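Local coordinates for protein enoyl-CoA hydratase carB homologue (Streptomyces cattleya, PDB 5O34) that probably acts as a crotonase-family carboxymethylproline synthase, a homologue of CarB, in the biosynthesis of the antibiotic thienamycin, at residues M189-A192 with V198-R201; F69-M74 with V121-D126; V90-L95 with R238-Y243. One frame throughout, in Å; residues are numbered along the deposited sequence.

Interaction 1 (M189-A192 with V198-R201); sequences MLEA and VMQR
Leu190 and Met199 face each other from two neighbouring helices, and both CB atoms point across the gap. Leu190 CB sits 3.7 Å from Met199 CG and just as near to Met199 CB. The backbones are close as well, with CA of Leu190 and CA of Met199 5.0 Å apart. Leu190 places CG anti to its own carbonyl carbon (chi1 -76°). This carries the isobutyl group past the base of the methionine, and CD1 ends 4.2 Å from Met199 CA. Met199 takes the other course. Its CG is anti to the backbone N (chi1 179°), and the chain then bends at chi2 (-91°) and again at chi3. Its thioether is thereby turned along the Glu191 side of the contact.

The two helices, 184-194 and 196-205, follow each other directly and form a helical hairpin within this crotonase-like fold. Glu191 joins from one side. Its chain and that of Met199 cross obliquely, and OE2 of Glu191 lies 3.8 Å from the methyl CE of Met199. That is a van der Waals touch of a carboxylate on a methyl group. The other oxygen, OE1, makes a weak, long ion pair with Arg196. Closer to the backbone, Met199 CB packs 3.8 Å from Glu191 N. Leu159, Met174 and Leu219 also pack on Leu190. Val255 of the second subunit lies against both Glu191 and Met199, which places this side of the hairpin at the trimer interface.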
loop_
_atom_site.group_PDB
_atom_site.type_symbol
_atom_site.label_atom_id
_atom_site.label_comp_id
_atom_site.label_asym_id
_atom_site.label_seq_id
_atom_site.Cartn_x
_atom_site.Cartn_y
_atom_site.Cartn_z
ATOM N N MET A 189 -1.254 -4.135 -10.621
ATOM C CA MET A 189 -0.835 -2.751 -10.842
ATOM C C MET A 189 -1.624 -1.720 -10.029
ATOM O O MET A 189 -1.026 -0.748 -9.556
ATOM C CB MET A 189 -0.848 -2.406 -12.340
ATOM C CG MET A 189 0.454 -2.768 -13.045
ATOM S SD MET A 189 0.448 -2.622 -14.860
ATOM C CE MET A 189 -0.202 -4.101 -15.245
ATOM N N LEU A 190 -2.947 -1.922 -9.858
ATOM C CA LEU A 190 -3.783 -0.994 -9.089
ATOM C C LEU A 190 -3.486 -1.080 -7.589
ATOM O O LEU A 190 -3.617 -0.086 -6.863
ATOM C CB LEU A 190 -5.269 -1.262 -9.331
ATOM C CG LEU A 190 -5.907 -0.806 -10.637
ATOM C CD1 LEU A 190 -7.345 -1.259 -10.672
ATOM C CD2 LEU A 190 -5.867 0.707 -10.778
ATOM N N GLU A 191 -3.101 -2.281 -7.133
ATOM C CA GLU A 191 -2.742 -2.540 -5.743
ATOM C C GLU A 191 -1.468 -1.762 -5.419
ATOM O O GLU A 191 -1.445 -1.024 -4.436
ATOM C CB GLU A 191 -2.556 -4.042 -5.510
ATOM C CG GLU A 191 -2.248 -4.397 -4.066
ATOM C CD GLU A 191 -2.759 -5.747 -3.599
ATOM O OE1 GLU A 191 -2.961 -5.896 -2.373
ATOM O OE2 GLU A 191 -2.960 -6.651 -4.443
ATOM N N ALA A 192 -0.452 -1.868 -6.291
ATOM C CA ALA A 192 0.839 -1.191 -6.157
ATOM C C ALA A 192 0.744 0.334 -6.130
ATOM O O ALA A 192 1.406 0.961 -5.304
ATOM C CB ALA A 192 1.785 -1.653 -7.251
ATOM N N VAL A 198 -8.798 0.293 -3.108
ATOM C CA VAL A 198 -9.108 1.001 -4.350
ATOM C C VAL A 198 -9.083 0.023 -5.518
ATOM O O VAL A 198 -10.014 0.022 -6.321
ATOM C CB VAL A 198 -8.235 2.264 -4.569
ATOM C CG1 VAL A 198 -8.461 2.868 -5.957
ATOM C CG2 VAL A 198 -8.536 3.306 -3.491
ATOM N N MET A 199 -8.084 -0.865 -5.558
ATOM C CA MET A 199 -8.000 -1.898 -6.585
ATOM C C MET A 199 -9.316 -2.705 -6.637
ATOM O O MET A 199 -9.931 -2.827 -7.704
ATOM C CB MET A 199 -6.807 -2.821 -6.294
ATOM C CG MET A 199 -6.646 -3.967 -7.297
ATOM S SD MET A 199 -7.503 -5.504 -6.857
ATOM C CE MET A 199 -6.581 -6.010 -5.350
ATOM N N GLN A 200 -9.744 -3.226 -5.468
ATOM C CA GLN A 200 -10.941 -4.057 -5.299
ATOM C C GLN A 200 -12.208 -3.323 -5.661
ATOM O O GLN A 200 -13.074 -3.899 -6.315
ATOM C CB GLN A 200 -11.015 -4.602 -3.883
ATOM C CG GLN A 200 -10.039 -5.750 -3.643
ATOM C CD GLN A 200 -9.766 -6.027 -2.180
ATOM O OE1 GLN A 200 -9.921 -5.176 -1.290
ATOM N NE2 GLN A 200 -9.289 -7.214 -1.901
ATOM N N ARG A 201 -12.298 -2.040 -5.286
ATOM C CA ARG A 201 -13.443 -1.198 -5.615
ATOM C C ARG A 201 -13.521 -1.035 -7.149
ATOM O O ARG A 201 -14.593 -1.210 -7.724
ATOM C CB ARG A 201 -13.317 0.175 -4.941
ATOM C CG ARG A 201 -13.578 0.198 -3.442
ATOM C CD ARG A 201 -13.315 1.578 -2.853
ATOM N NE ARG A 201 -14.166 2.609 -3.467
ATOM C CZ ARG A 201 -13.830 3.893 -3.601
ATOM N NH1 ARG A 201 -12.655 4.330 -3.161
ATOM N NH2 ARG A 201 -14.665 4.746 -4.182
#

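Interaction 2 (F69-M74 with V121-D126)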
loop_
_atom_site.group_PDB
_atom_site.type_symbol
_atom_site.label_atom_id
_atom_site.label_comp_id
_atom_site.label_asym_id
_atom_site.label_seq_id
_atom_site.Cartn_x
_atom_site.Cartn_y
_atom_site.Cartn_z
ATOM N N PHE A 69 -5.570 -1.439 -29.056
ATOM C CA PHE A 69 -4.111 -1.621 -28.967
ATOM C C PHE A 69 -3.663 -3.035 -29.481
ATOM O O PHE A 69 -4.067 -4.083 -28.945
ATOM C CB PHE A 69 -3.594 -1.376 -27.524
ATOM C CG PHE A 69 -2.395 -0.472 -27.443
ATOM C CD1 PHE A 69 -2.522 0.900 -27.614
ATOM C CD2 PHE A 69 -1.131 -0.998 -27.224
ATOM C CE1 PHE A 69 -1.390 1.727 -27.581
ATOM C CE2 PHE A 69 -0.012 -0.186 -27.188
ATOM C CZ PHE A 69 -0.143 1.173 -27.371
ATOM N N SER A 70 -2.836 -3.020 -30.555
ATOM C CA SER A 70 -2.289 -4.233 -31.186
ATOM C C SER A 70 -0.956 -4.633 -30.545
ATOM O O SER A 70 -0.457 -3.902 -29.693
ATOM C CB SER A 70 -2.107 -4.042 -32.692
ATOM O OG SER A 70 -0.883 -3.376 -32.977
ATOM N N ARG A 71 -0.362 -5.741 -31.020
ATOM C CA ARG A 71 0.903 -6.306 -30.550
ATOM C C ARG A 71 2.130 -5.618 -31.131
ATOM O O ARG A 71 3.170 -5.570 -30.467
ATOM C CB ARG A 71 0.943 -7.800 -30.867
ATOM C CG ARG A 71 -0.137 -8.611 -30.130
ATOM C CD ARG A 71 -0.072 -10.083 -30.478
ATOM N NE ARG A 71 1.313 -10.556 -30.457
ATOM C CZ ARG A 71 1.806 -11.496 -31.255
ATOM N NH1 ARG A 71 1.018 -12.127 -32.119
ATOM N NH2 ARG A 71 3.087 -11.834 -31.177
ATOM N N ALA A 72 2.020 -5.100 -32.373
ATOM C CA ALA A 72 3.104 -4.375 -33.045
ATOM C C ALA A 72 3.311 -3.019 -32.366
ATOM O O ALA A 72 4.452 -2.580 -32.188
ATOM C CB ALA A 72 2.782 -4.191 -34.518
ATOM N N ARG A 73 2.193 -2.394 -31.934
ATOM C CA ARG A 73 2.164 -1.127 -31.202
ATOM C C ARG A 73 2.896 -1.274 -29.864
ATOM O O ARG A 73 3.693 -0.402 -29.500
ATOM C CB ARG A 73 0.712 -0.674 -30.984
ATOM C CG ARG A 73 0.474 0.793 -31.339
ATOM C CD ARG A 73 -0.968 1.217 -31.146
ATOM N NE ARG A 73 -1.107 2.674 -31.175
ATOM C CZ ARG A 73 -2.209 3.336 -30.835
ATOM N NH1 ARG A 73 -3.290 2.679 -30.429
ATOM N NH2 ARG A 73 -2.234 4.661 -30.887
ATOM N N MET A 74 2.685 -2.412 -29.178
ATOM C CA MET A 74 3.352 -2.726 -27.908
ATOM C C MET A 74 4.862 -2.887 -28.091
ATOM O O MET A 74 5.636 -2.272 -27.348
ATOM C CB MET A 74 2.783 -4.003 -27.294
ATOM C CG MET A 74 1.369 -3.863 -26.801
ATOM S SD MET A 74 0.626 -5.513 -26.795
ATOM C CE MET A 74 -1.134 -5.113 -26.950
ATOM N N VAL A 121 -3.339 -15.549 -27.865
ATOM C CA VAL A 121 -3.395 -14.848 -26.582
ATOM C C VAL A 121 -2.068 -14.939 -25.816
ATOM O O VAL A 121 -1.692 -13.972 -25.161
ATOM C CB VAL A 121 -4.605 -15.281 -25.705
ATOM C CG1 VAL A 121 -5.923 -14.783 -26.293
ATOM C CG2 VAL A 121 -4.643 -16.795 -25.487
ATOM N N ASN A 122 -1.370 -16.090 -25.898
ATOM C CA ASN A 122 -0.084 -16.323 -25.229
ATOM C C ASN A 122 0.999 -15.357 -25.698
ATOM O O ASN A 122 1.832 -14.928 -24.897
ATOM C CB ASN A 122 0.368 -17.779 -25.400
ATOM C CG ASN A 122 -0.296 -18.775 -24.468
ATOM O OD1 ASN A 122 -1.299 -18.494 -23.791
ATOM N ND2 ASN A 122 0.251 -19.980 -24.423
ATOM N N ALA A 123 0.971 -15.003 -26.989
ATOM C CA ALA A 123 1.910 -14.066 -27.596
ATOM C C ALA A 123 1.529 -12.621 -27.258
ATOM O O ALA A 123 2.418 -11.772 -27.172
ATOM C CB ALA A 123 1.957 -14.280 -29.094
ATOM N N TRP A 124 0.212 -12.356 -27.041
ATOM C CA TRP A 124 -0.316 -11.048 -26.622
ATOM C C TRP A 124 0.257 -10.733 -25.236
ATOM O O TRP A 124 0.925 -9.709 -25.080
ATOM C CB TRP A 124 -1.872 -11.015 -26.636
ATOM C CG TRP A 124 -2.525 -9.791 -26.025
ATOM C CD1 TRP A 124 -2.094 -8.497 -26.113
ATOM C CD2 TRP A 124 -3.785 -9.744 -25.324
ATOM N NE1 TRP A 124 -2.958 -7.660 -25.440
ATOM C CE2 TRP A 124 -4.008 -8.398 -24.949
ATOM C CE3 TRP A 124 -4.742 -10.715 -24.962
ATOM C CZ2 TRP A 124 -5.152 -7.995 -24.232
ATOM C CZ3 TRP A 124 -5.870 -10.318 -24.246
ATOM C CH2 TRP A 124 -6.069 -8.973 -23.893
ATOM N N ILE A 125 0.097 -11.677 -24.282
ATOM C CA ILE A 125 0.584 -11.612 -22.900
ATOM C C ILE A 125 2.103 -11.351 -22.843
ATOM O O ILE A 125 2.525 -10.442 -22.126
ATOM C CB ILE A 125 0.135 -12.869 -22.084
ATOM C CG1 ILE A 125 -1.415 -12.979 -21.968
ATOM C CG2 ILE A 125 0.811 -12.969 -20.712
ATOM C CD1 ILE A 125 -2.231 -11.714 -21.391
ATOM N N ASP A 126 2.902 -12.101 -23.627
ATOM C CA ASP A 126 4.358 -11.928 -23.691
ATOM C C ASP A 126 4.773 -10.519 -24.119
ATOM O O ASP A 126 5.714 -9.980 -23.546
ATOM C CB ASP A 126 5.024 -12.994 -24.579
ATOM C CG ASP A 126 5.208 -14.345 -23.911
ATOM O OD1 ASP A 126 5.705 -14.381 -22.754
ATOM O OD2 ASP A 126 4.898 -15.373 -24.555
#
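Arg71 lies across the start of helix 120-137 and meets Ala123 and Trp124 with different parts of its chain. This part of the contact is van der Waals packing. The methyl CB of Ala123 sits over one face of the guanidinium, off its centre, with Arg71 NH2 3.4 Å away and Arg71 CZ 3.5 Å away. Further back, Arg71 CD passes 4.0 Å from Trp124 CA. The chain leaves with CG anti to the carbonyl carbon (chi1 -64°) and bends at chi3, which lays the flat group over the alanine.

The second kind of contact is Met-aromatic. Met74 approaches the indole at its edge, near the ring plane. The methyl CE is 3.5 Å from Trp124 NE1 and 3.6 Å from Trp124 CD1. The sulfur SD stands 5.1 Å from the centroid of the five-membered ring, 86° off the ring normal. Trp124 also pairs edge-to-face with the ring of His274, the last modelled residue.

The polar links lead beyond the contact. Arg71 NE forms a salt bridge with Asp127, one turn on from Ala123. Asp126 forms salt bridges with Arg267 and Lys271 of helix 252-273. Ser70 is the N-cap of helix 71-86, where its OG accepts a weak bond from Arg73 N.

Helices 71-86 and 120-137 belong to the α/β core of the crotonase-like fold. Their meeting is partly buried: Met74 is buried, while Arg71 is partly exposed. The charge of Arg71 is matched on helix 120-137 by Asp127, while its flat face and aliphatic chain still serve as a packing surface.

Interaction 3 (V90-L95 with R238-Y243)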
loop_
_atom_site.group_PDB
_atom_site.type_symbol
_atom_site.label_atom_id
_atom_site.label_comp_id
_atom_site.label_asym_id
_atom_site.label_seq_id
_atom_site.Cartn_x
_atom_site.Cartn_y
_atom_site.Cartn_z
ATOM N N VAL A 90 19.041 11.928 -23.212
ATOM C CA VAL A 90 17.696 11.845 -22.631
ATOM C C VAL A 90 17.802 11.655 -21.106
ATOM O O VAL A 90 18.520 10.761 -20.642
ATOM C CB VAL A 90 16.862 10.708 -23.300
ATOM C CG1 VAL A 90 15.498 10.532 -22.630
ATOM C CG2 VAL A 90 16.694 10.953 -24.796
ATOM N N ARG A 91 17.100 12.501 -20.338
ATOM C CA ARG A 91 17.078 12.427 -18.876
ATOM C C ARG A 91 15.667 12.201 -18.319
ATOM O O ARG A 91 15.529 11.678 -17.212
ATOM C CB ARG A 91 17.775 13.629 -18.232
ATOM C CG ARG A 91 19.293 13.438 -18.178
ATOM C CD ARG A 91 20.067 14.619 -17.593
ATOM N NE ARG A 91 19.748 15.897 -18.233
ATOM C CZ ARG A 91 20.160 16.276 -19.440
ATOM N NH1 ARG A 91 20.903 15.463 -20.184
ATOM N NH2 ARG A 91 19.816 17.461 -19.922
ATOM N N CYS A 92 14.629 12.538 -19.109
ATOM C CA CYS A 92 13.227 12.329 -18.752
ATOM C C CYS A 92 12.387 12.022 -19.981
ATOM O O CYS A 92 12.643 12.567 -21.053
ATOM C CB CYS A 92 12.660 13.511 -17.969
ATOM S SG CYS A 92 11.159 13.118 -17.017
ATOM N N VAL A 93 11.372 11.154 -19.813
ATOM C CA VAL A 93 10.434 10.724 -20.863
ATOM C C VAL A 93 9.010 11.175 -20.497
ATOM O O VAL A 93 8.608 11.043 -19.341
ATOM C CB VAL A 93 10.474 9.184 -21.063
ATOM C CG1 VAL A 93 9.581 8.742 -22.211
ATOM C CG2 VAL A 93 11.901 8.672 -21.250
ATOM N N VAL A 94 8.251 11.693 -21.486
ATOM C CA VAL A 94 6.863 12.101 -21.315
ATOM C C VAL A 94 6.013 11.309 -22.310
ATOM O O VAL A 94 6.172 11.474 -23.519
ATOM C CB VAL A 94 6.638 13.641 -21.444
ATOM C CG1 VAL A 94 5.157 14.012 -21.298
ATOM C CG2 VAL A 94 7.478 14.411 -20.434
ATOM N N LEU A 95 5.139 10.432 -21.794
ATOM C CA LEU A 95 4.175 9.652 -22.561
ATOM C C LEU A 95 2.901 10.475 -22.591
ATOM O O LEU A 95 2.391 10.870 -21.538
ATOM C CB LEU A 95 3.909 8.294 -21.906
ATOM C CG LEU A 95 4.545 7.075 -22.554
ATOM C CD1 LEU A 95 4.212 5.824 -21.760
ATOM C CD2 LEU A 95 4.097 6.914 -24.014
ATOM N N ARG A 238 11.276 19.069 -17.195
ATOM C CA ARG A 238 12.395 20.008 -17.120
ATOM C C ARG A 238 13.052 19.957 -15.732
ATOM O O ARG A 238 14.281 19.898 -15.650
ATOM C CB ARG A 238 11.912 21.432 -17.448
ATOM C CG ARG A 238 12.815 22.182 -18.415
ATOM C CD ARG A 238 12.101 23.348 -19.075
ATOM N NE ARG A 238 11.248 22.929 -20.191
ATOM C CZ ARG A 238 9.968 23.266 -20.329
ATOM N NH1 ARG A 238 9.368 24.020 -19.413
ATOM N NH2 ARG A 238 9.279 22.852 -21.381
ATOM N N THR A 239 12.237 19.938 -14.646
ATOM C CA THR A 239 12.727 19.832 -13.259
ATOM C C THR A 239 13.498 18.502 -13.058
ATOM O O THR A 239 14.627 18.519 -12.554
ATOM C CB THR A 239 11.565 20.005 -12.261
ATOM O OG1 THR A 239 10.954 21.288 -12.453
ATOM C CG2 THR A 239 12.012 19.855 -10.801
ATOM N N ILE A 240 12.889 17.365 -13.484
ATOM C CA ILE A 240 13.500 16.030 -13.387
ATOM C C ILE A 240 14.802 16.000 -14.183
ATOM O O ILE A 240 15.826 15.566 -13.653
ATOM C CB ILE A 240 12.536 14.865 -13.766
ATOM C CG1 ILE A 240 11.235 14.905 -12.916
ATOM C CG2 ILE A 240 13.254 13.521 -13.610
ATOM C CD1 ILE A 240 10.086 13.998 -13.389
ATOM N N SER A 241 14.772 16.541 -15.425
ATOM C CA SER A 241 15.937 16.628 -16.311
ATOM C C SER A 241 17.097 17.435 -15.714
ATOM O O SER A 241 18.251 17.121 -15.985
ATOM C CB SER A 241 15.541 17.195 -17.665
ATOM O OG SER A 241 16.508 16.828 -18.631
ATOM N N GLY A 242 16.778 18.420 -14.870
ATOM C CA GLY A 242 17.754 19.267 -14.187
ATOM C C GLY A 242 18.508 18.609 -13.043
ATOM O O GLY A 242 19.545 19.128 -12.609
ATOM N N TYR A 243 17.996 17.475 -12.516
ATOM C CA TYR A 243 18.699 16.763 -11.434
ATOM C C TYR A 243 19.886 15.997 -12.023
ATOM O O TYR A 243 19.812 15.574 -13.177
ATOM C CB TYR A 243 17.782 15.743 -10.716
ATOM C CG TYR A 243 16.500 16.269 -10.098
ATOM C CD1 TYR A 243 16.492 17.438 -9.337
ATOM C CD2 TYR A 243 15.317 15.541 -10.184
ATOM C CE1 TYR A 243 15.323 17.901 -8.734
ATOM C CE2 TYR A 243 14.142 15.992 -9.584
ATOM C CZ TYR A 243 14.152 17.168 -8.852
ATOM O OH TYR A 243 12.990 17.600 -8.263
#
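Arg91 reaches the backbone of Ser241 through its NE atom. NE donates to Ser241 O at 3.0 Å, with an N-H...O angle of 151°. The carbonyl oxygen lies at the guanidinium edge, almost in its plane, and the donor is tilted 20° from the carbonyl plane. The bond thus engages a carbonyl in the last turn of helix 229-242. Arg91 CB also touches Ser241 OG at 3.5 Å.

Beside this polar contact is an apolar one. Cys92 SG packs 3.9 Å from both Ile240 CD1 and Ile240 CB. SG stands anti to the backbone N (chi1 -160°), which turns it to the isoleucine.

In the next shell, Ser241 OG is hydrogen-bonded to Asp53 O. Backbone bonds to Gly54 and Ala56 hold Arg91 and Cys92. Ile143 packs on both Cys92 and Ile240, and Leu204 of the third subunit also packs on Ile240.

Strand 92-96 lies between parallel strands 55-59 and 142-146 in the main sheet of the crotonase-like core. Helix 229-242 covers one face of it, where Val94 continues the packing onto Ala233 and Ala237.

In the fold
The three contacts are spread widely over one crotonase-like chain. The centre of interaction 1 is 23 Å from that of interaction 2 and 28 Å from that of interaction 3. Interactions 2 and 3 are also 28 Å apart between centres, on opposite sides of the chain's centre. None touches another. Interactions 2 and 3 interlock along the chain: helix 71-86, strand 92-96 and helix 120-137 come in turn, and helix 229-242 closes the series. Interaction 1 falls between helix 120-137 and helix 229-242. Interaction 3 ties a helix to the main sheet, while the other two join helices. Neighbouring subunits reach interactions 1 and 3, linking both to trimer assembly.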